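Local coordinates for ThiJ/PfpI family protein (Francisella tularensis subsp. novicida, PDB 4P5P), which is a 24 kDa rapid encystment protein of the DJ-1/PfpI family, a virulence factor that may have glyoxalase III activity, at residues Leu5-Ser10 against Val45-Gly50; Trp106-Asn111 against Val135-Asn140. All coordinates share one frame; numbering follows the deposited sequence. Where two conformers were deposited one is given.

Contact 1 of 2, residues Leu5-Ser10 against Val45-Gly50; sequences LMVTTS and VSIMGG
Val7 and Thr8 run parallel to Val45 and Ser46 as neighbouring strands of one sheet: Val45 N donates to Met6 O at 2.9 Å, Thr8 N to Val45 O at 2.9 Å, and the pairing fades in a weak bond from Ile47 N to Thr8 O. On the face carrying Val7 and Val45, the two valines meet through their CG2 methyls, 3.8 Å apart. Val45 turns CG1 anti to its carbonyl carbon (chi1 -63°), which leaves CG2 between the backbone N and the carbonyl carbon, where it also reaches CD1 of Leu5 at 4.0 Å. The Leu5 and Val45 side chains cross at about a right angle, and Ile96 of strand 95-98 and Val88 extend the apolar layer. On the other face the pair facing each other, Thr8 and Ser46, is polar. There Thr8 OG1 lies 3.3 Å from Ser46 CB and donates to Thr9 O from above the carbonyl plane, a bond that ties the hydroxyl to the turn leaving the strand.

Past the strand ends the link passes to a side chain. Ser10 OG, placed opposite its own carbonyl carbon, accepts a nearly straight 2.8 Å bond from Met48 N (163° at the hydrogen) and donates to a water 2.7 Å away. This water in turn donates to Gly49 O, so both loops are held together just beyond the sheet. Ser46 OG turns back to accept a weak bond from Gly49 N and is also bonded to Ser82. This is the C-terminal end of the two strands of a beta-alpha-beta unit, strand 2-8, helix 26-35 and strand 40-46, in the largely parallel sheet of the flavodoxin-like DJ-1/PfpI fold.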
loop_
_atom_site.group_PDB
_atom_site.type_symbol
_atom_site.label_atom_id
_atom_site.label_comp_id
_atom_site.label_asym_id
_atom_site.label_seq_id
_atom_site.Cartn_x
_atom_site.Cartn_y
_atom_site.Cartn_z
ATOM N N LEU A 5 7.388 -7.647 3.704
ATOM C CA LEU A 5 6.380 -7.161 4.648
ATOM C C LEU A 5 5.280 -6.408 3.904
ATOM O O LEU A 5 5.554 -5.423 3.233
ATOM C CB LEU A 5 7.021 -6.259 5.704
ATOM C CG LEU A 5 6.071 -5.792 6.809
ATOM C CD1 LEU A 5 5.660 -6.958 7.671
ATOM C CD2 LEU A 5 6.720 -4.710 7.616
ATOM N N MET A 6 4.045 -6.866 4.035
ATOM C CA MET A 6 2.895 -6.187 3.457
ATOM C C MET A 6 2.122 -5.536 4.597
ATOM O O MET A 6 1.909 -6.158 5.647
ATOM C CB MET A 6 2.012 -7.159 2.667
ATOM C CG MET A 6 2.698 -7.732 1.434
ATOM S SD MET A 6 1.561 -8.613 0.346
ATOM C CE MET A 6 0.611 -7.262 -0.334
ATOM N N VAL A 7 1.727 -4.283 4.378
ATOM C CA VAL A 7 1.107 -3.434 5.381
ATOM C C VAL A 7 -0.265 -2.938 4.936
ATOM O O VAL A 7 -0.419 -2.392 3.846
ATOM C CB VAL A 7 1.997 -2.199 5.678
ATOM C CG1 VAL A 7 1.390 -1.325 6.761
ATOM C CG2 VAL A 7 3.391 -2.625 6.094
ATOM N N THR A 8 -1.260 -3.094 5.811
ATOM C CA THR A 8 -2.611 -2.620 5.542
ATOM C C THR A 8 -3.035 -1.542 6.510
ATOM O O THR A 8 -2.492 -1.424 7.618
ATOM C CB THR A 8 -3.673 -3.719 5.654
ATOM O OG1 THR A 8 -3.945 -3.971 7.041
ATOM C CG2 THR A 8 -3.231 -4.999 4.962
ATOM N N THR A 9 -4.019 -0.767 6.078
ATOM C CA THR A 9 -4.734 0.139 6.952
ATOM C C THR A 9 -5.477 -0.606 8.068
ATOM O O THR A 9 -5.770 -1.795 7.938
ATOM C CB THR A 9 -5.749 0.982 6.133
ATOM O OG1 THR A 9 -6.322 1.999 6.952
ATOM C CG2 THR A 9 -6.853 0.102 5.581
ATOM N N SER A 10 -5.779 0.135 9.143
ATOM C CA SER A 10 -6.658 -0.313 10.227
ATOM C C SER A 10 -7.900 0.579 10.348
ATOM O O SER A 10 -8.750 0.372 11.227
ATOM C CB SER A 10 -5.892 -0.324 11.556
ATOM O OG SER A 10 -4.935 -1.372 11.571
ATOM N N VAL A 45 0.996 -7.289 8.140
ATOM C CA VAL A 45 0.648 -6.529 9.337
ATOM C C VAL A 45 -0.331 -5.423 8.999
ATOM O O VAL A 45 -0.477 -5.037 7.834
ATOM C CB VAL A 45 1.879 -5.895 10.013
ATOM C CG1 VAL A 45 2.832 -6.978 10.484
ATOM C CG2 VAL A 45 2.576 -4.911 9.082
ATOM N N SER A 46 -1.000 -4.910 10.022
ATOM C CA SER A 46 -1.808 -3.715 9.885
ATOM C C SER A 46 -1.260 -2.634 10.791
ATOM O O SER A 46 -0.395 -2.885 11.618
ATOM C CB SER A 46 -3.266 -3.997 10.230
ATOM O OG SER A 46 -3.429 -4.292 11.610
ATOM N N ILE A 47 -1.761 -1.429 10.634
ATOM C CA ILE A 47 -1.306 -0.328 11.470
ATOM C C ILE A 47 -1.546 -0.616 12.950
ATOM O O ILE A 47 -0.636 -0.468 13.767
ATOM C CB ILE A 47 -2.007 0.972 11.072
ATOM C CG1 ILE A 47 -1.581 1.400 9.663
ATOM C CG2 ILE A 47 -1.682 2.088 12.065
ATOM C CD1 ILE A 47 -0.076 1.657 9.477
ATOM N N MET A 48 -2.750 -1.035 13.307
ATOM C CA MET A 48 -3.118 -1.130 14.720
ATOM C C MET A 48 -3.059 -2.562 15.236
ATOM O O MET A 48 -3.079 -2.795 16.441
ATOM C CB MET A 48 -4.521 -0.565 14.951
ATOM C CG MET A 48 -4.632 0.952 14.813
ATOM S SD MET A 48 -3.677 1.904 16.013
ATOM C CE MET A 48 -4.191 1.155 17.552
ATOM N N GLY A 49 -2.971 -3.523 14.331
ATOM C CA GLY A 49 -3.131 -4.914 14.724
ATOM C C GLY A 49 -4.615 -5.211 14.898
ATOM O O GLY A 49 -5.470 -4.314 14.799
ATOM N N GLY A 50 -4.939 -6.472 15.152
ATOM C CA GLY A 50 -6.324 -6.863 15.318
ATOM C C GLY A 50 -7.027 -7.002 13.979
ATOM O O GLY A 50 -6.409 -7.354 12.966
HETATM O O HOH W 1 -6.588 -3.365 12.439
#

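Contact 2 of 2, residues Trp106-Asn111 against Val135-Asn140; sequences WDFPNN and VAALIN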
loop_
_atom_site.group_PDB
_atom_site.type_symbol
_atom_site.label_atom_id
_atom_site.label_comp_id
_atom_site.label_asym_id
_atom_site.label_seq_id
_atom_site.Cartn_x
_atom_site.Cartn_y
_atom_site.Cartn_z
ATOM N N TRP A 106 -6.387 7.962 6.236
ATOM C CA TRP A 106 -6.554 8.444 7.609
ATOM C C TRP A 106 -5.527 7.887 8.590
ATOM O O TRP A 106 -5.384 8.439 9.677
ATOM C CB TRP A 106 -7.960 8.120 8.119
ATOM C CG TRP A 106 -9.014 9.012 7.541
ATOM C CD1 TRP A 106 -9.387 10.236 8.006
ATOM C CD2 TRP A 106 -9.830 8.758 6.387
ATOM N NE1 TRP A 106 -10.382 10.766 7.218
ATOM C CE2 TRP A 106 -10.676 9.881 6.219
ATOM C CE3 TRP A 106 -9.934 7.696 5.480
ATOM C CZ2 TRP A 106 -11.612 9.969 5.182
ATOM C CZ3 TRP A 106 -10.871 7.789 4.449
ATOM C CH2 TRP A 106 -11.695 8.916 4.312
ATOM N N ASP A 107 -4.827 6.806 8.249
ATOM C CA ASP A 107 -3.828 6.289 9.197
ATOM C C ASP A 107 -2.450 5.965 8.620
ATOM O O ASP A 107 -1.554 5.602 9.378
ATOM C CB ASP A 107 -4.366 5.059 9.967
ATOM C CG ASP A 107 -4.616 3.828 9.107
ATOM O OD1 ASP A 107 -4.516 3.879 7.871
ATOM O OD2 ASP A 107 -4.940 2.778 9.711
ATOM N N PHE A 108 -2.226 6.174 7.325
ATOM C CA PHE A 108 -0.869 6.012 6.791
ATOM C C PHE A 108 0.016 7.269 6.851
ATOM O O PHE A 108 1.191 7.156 7.187
ATOM C CB PHE A 108 -0.910 5.543 5.329
ATOM C CG PHE A 108 -1.045 4.044 5.132
ATOM C CD1 PHE A 108 -1.400 3.190 6.164
ATOM C CD2 PHE A 108 -0.817 3.501 3.870
ATOM C CE1 PHE A 108 -1.490 1.823 5.947
ATOM C CE2 PHE A 108 -0.918 2.163 3.651
ATOM C CZ PHE A 108 -1.245 1.308 4.679
ATOM N N PRO A 109 -0.519 8.454 6.475
ATOM C CA PRO A 109 0.391 9.589 6.228
ATOM C C PRO A 109 1.284 9.989 7.397
ATOM O O PRO A 109 2.424 10.404 7.198
ATOM C CB PRO A 109 -0.560 10.753 5.913
ATOM C CG PRO A 109 -1.812 10.148 5.487
ATOM C CD PRO A 109 -1.916 8.798 6.158
ATOM N N ASN A 110 0.750 9.899 8.606
ATOM C CA ASN A 110 1.456 10.449 9.760
ATOM C C ASN A 110 1.950 9.358 10.709
ATOM O O ASN A 110 2.380 9.637 11.824
ATOM C CB ASN A 110 0.540 11.450 10.450
ATOM C CG ASN A 110 0.217 12.638 9.545
ATOM O OD1 ASN A 110 1.113 13.229 8.958
ATOM N ND2 ASN A 110 -1.065 12.918 9.342
ATOM N N ASN A 111 1.955 8.112 10.241
ATOM C CA ASN A 111 2.368 7.006 11.090
ATOM C C ASN A 111 3.885 6.972 11.282
ATOM O O ASN A 111 4.631 6.828 10.310
ATOM C CB ASN A 111 1.899 5.681 10.503
ATOM C CG ASN A 111 2.142 4.525 11.439
ATOM O OD1 ASN A 111 3.233 3.952 11.461
ATOM N ND2 ASN A 111 1.133 4.187 12.244
ATOM N N VAL A 135 -0.150 4.740 -1.431
ATOM C CA VAL A 135 0.969 5.633 -1.684
ATOM C C VAL A 135 0.971 6.786 -0.655
ATOM O O VAL A 135 1.996 7.444 -0.460
ATOM C CB VAL A 135 0.928 6.166 -3.156
ATOM C CG1 VAL A 135 2.161 7.006 -3.459
ATOM C CG2 VAL A 135 0.846 4.986 -4.133
ATOM N N ALA A 136 -0.148 6.987 0.047
ATOM C CA ALA A 136 -0.191 7.955 1.162
ATOM C C ALA A 136 0.877 7.653 2.220
ATOM O O ALA A 136 1.302 8.543 2.965
ATOM C CB ALA A 136 -1.570 7.966 1.809
ATOM N N ALA A 137 1.299 6.393 2.297
ATOM C CA ALA A 137 2.373 6.000 3.217
ATOM C C ALA A 137 3.681 6.728 2.961
ATOM O O ALA A 137 4.493 6.869 3.871
ATOM C CB ALA A 137 2.634 4.507 3.141
ATOM N N LEU A 138 3.908 7.169 1.726
ATOM C CA LEU A 138 5.227 7.689 1.335
ATOM C C LEU A 138 5.344 9.200 1.346
ATOM O O LEU A 138 6.447 9.738 1.267
ATOM C CB LEU A 138 5.596 7.176 -0.057
ATOM C CG LEU A 138 5.497 5.669 -0.281
ATOM C CD1 LEU A 138 5.966 5.331 -1.689
ATOM C CD2 LEU A 138 6.310 4.897 0.758
ATOM N N ILE A 139 4.214 9.889 1.433
ATOM C CA ILE A 139 4.200 11.354 1.307
ATOM C C ILE A 139 5.173 12.063 2.265
ATOM O O ILE A 139 5.898 12.965 1.854
ATOM C CB ILE A 139 2.795 11.901 1.556
ATOM C CG1 ILE A 139 1.798 11.362 0.519
ATOM C CG2 ILE A 139 2.778 13.418 1.487
ATOM C CD1 ILE A 139 0.367 11.537 0.972
ATOM N N ASN A 140 5.166 11.666 3.538
ATOM C CA ASN A 140 5.866 12.389 4.602
ATOM C C ASN A 140 7.101 11.673 5.141
ATOM O O ASN A 140 7.621 12.045 6.202
ATOM C CB ASN A 140 4.916 12.650 5.779
ATOM C CG ASN A 140 3.728 13.497 5.401
ATOM O OD1 ASN A 140 3.861 14.546 4.765
ATOM N ND2 ASN A 140 2.552 13.047 5.792
HETATM O O HOH W 2 3.631 7.813 6.283
HETATM O O HOH W 3 4.315 9.432 5.112
HETATM O O HOH W 4 0.415 15.051 6.397
#
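Apolar packing joins Phe108 and Pro109 to the two alanines. Phe108 CD2 sits 3.7 Å from Ala137 CB, which approaches the ring obliquely, while Phe108 CB lies over the Ala136-Ala137 peptide. Pro109 CG faces Ala136 CB at 4.3 Å, and Pro109 CA makes a C-H contact to Ala136 O. Ile114 of helix 112-123 touches both Phe108 and Ala137.

Phe108 to Asn111 form a type I beta turn, leading to Asn111 as N-cap of helix 112-123; the partner segment follows strand 127-130 and the oxidised Cys132, seen here as a sulfinic acid. The turn thus packs on the loop just beyond that modified cysteine.

The direct polar link is one bond, Asn140 ND2 to Pro109 O, 3.0 Å and almost straight at 175°. The acceptor lies in the amide plane of Asn140, yet the nitrogen stands well above the carbonyl plane of Pro109. His115 NE2 is a second partner of this oxygen.

Water completes the seam. One molecule donates to Pro109 O and Ala137 O and accepts from Asn140 N; another accepts from Asn140 ND2 and donates to Asn110 OD1, bridging two side-chain amides that lie nearly parallel, 9° apart.

How the contacts relate
Both segments of contact 1 precede both segments of contact 2 in the chain, and the centres of the two contacts lie 13 Å apart. Strands 2-8 and 40-46 are neighbours in the seven-stranded sheet, with 95-98 next to 2-8 and 127-130 beyond it; contact 2 is built from chain that follows these last two. The sites touch through Asp107, whose carboxylate probably takes hydrogen bonds from Thr9 OG1 and Ser10 N, and through packing of Phe108 on Thr9 and Asn111 on Ile47. Segment 106-111 therefore bridges the loop after the first strand and the segment following Cys132, joining the connections that leave three adjacent strands of the sheet, 2-8, 95-98 and 127-130.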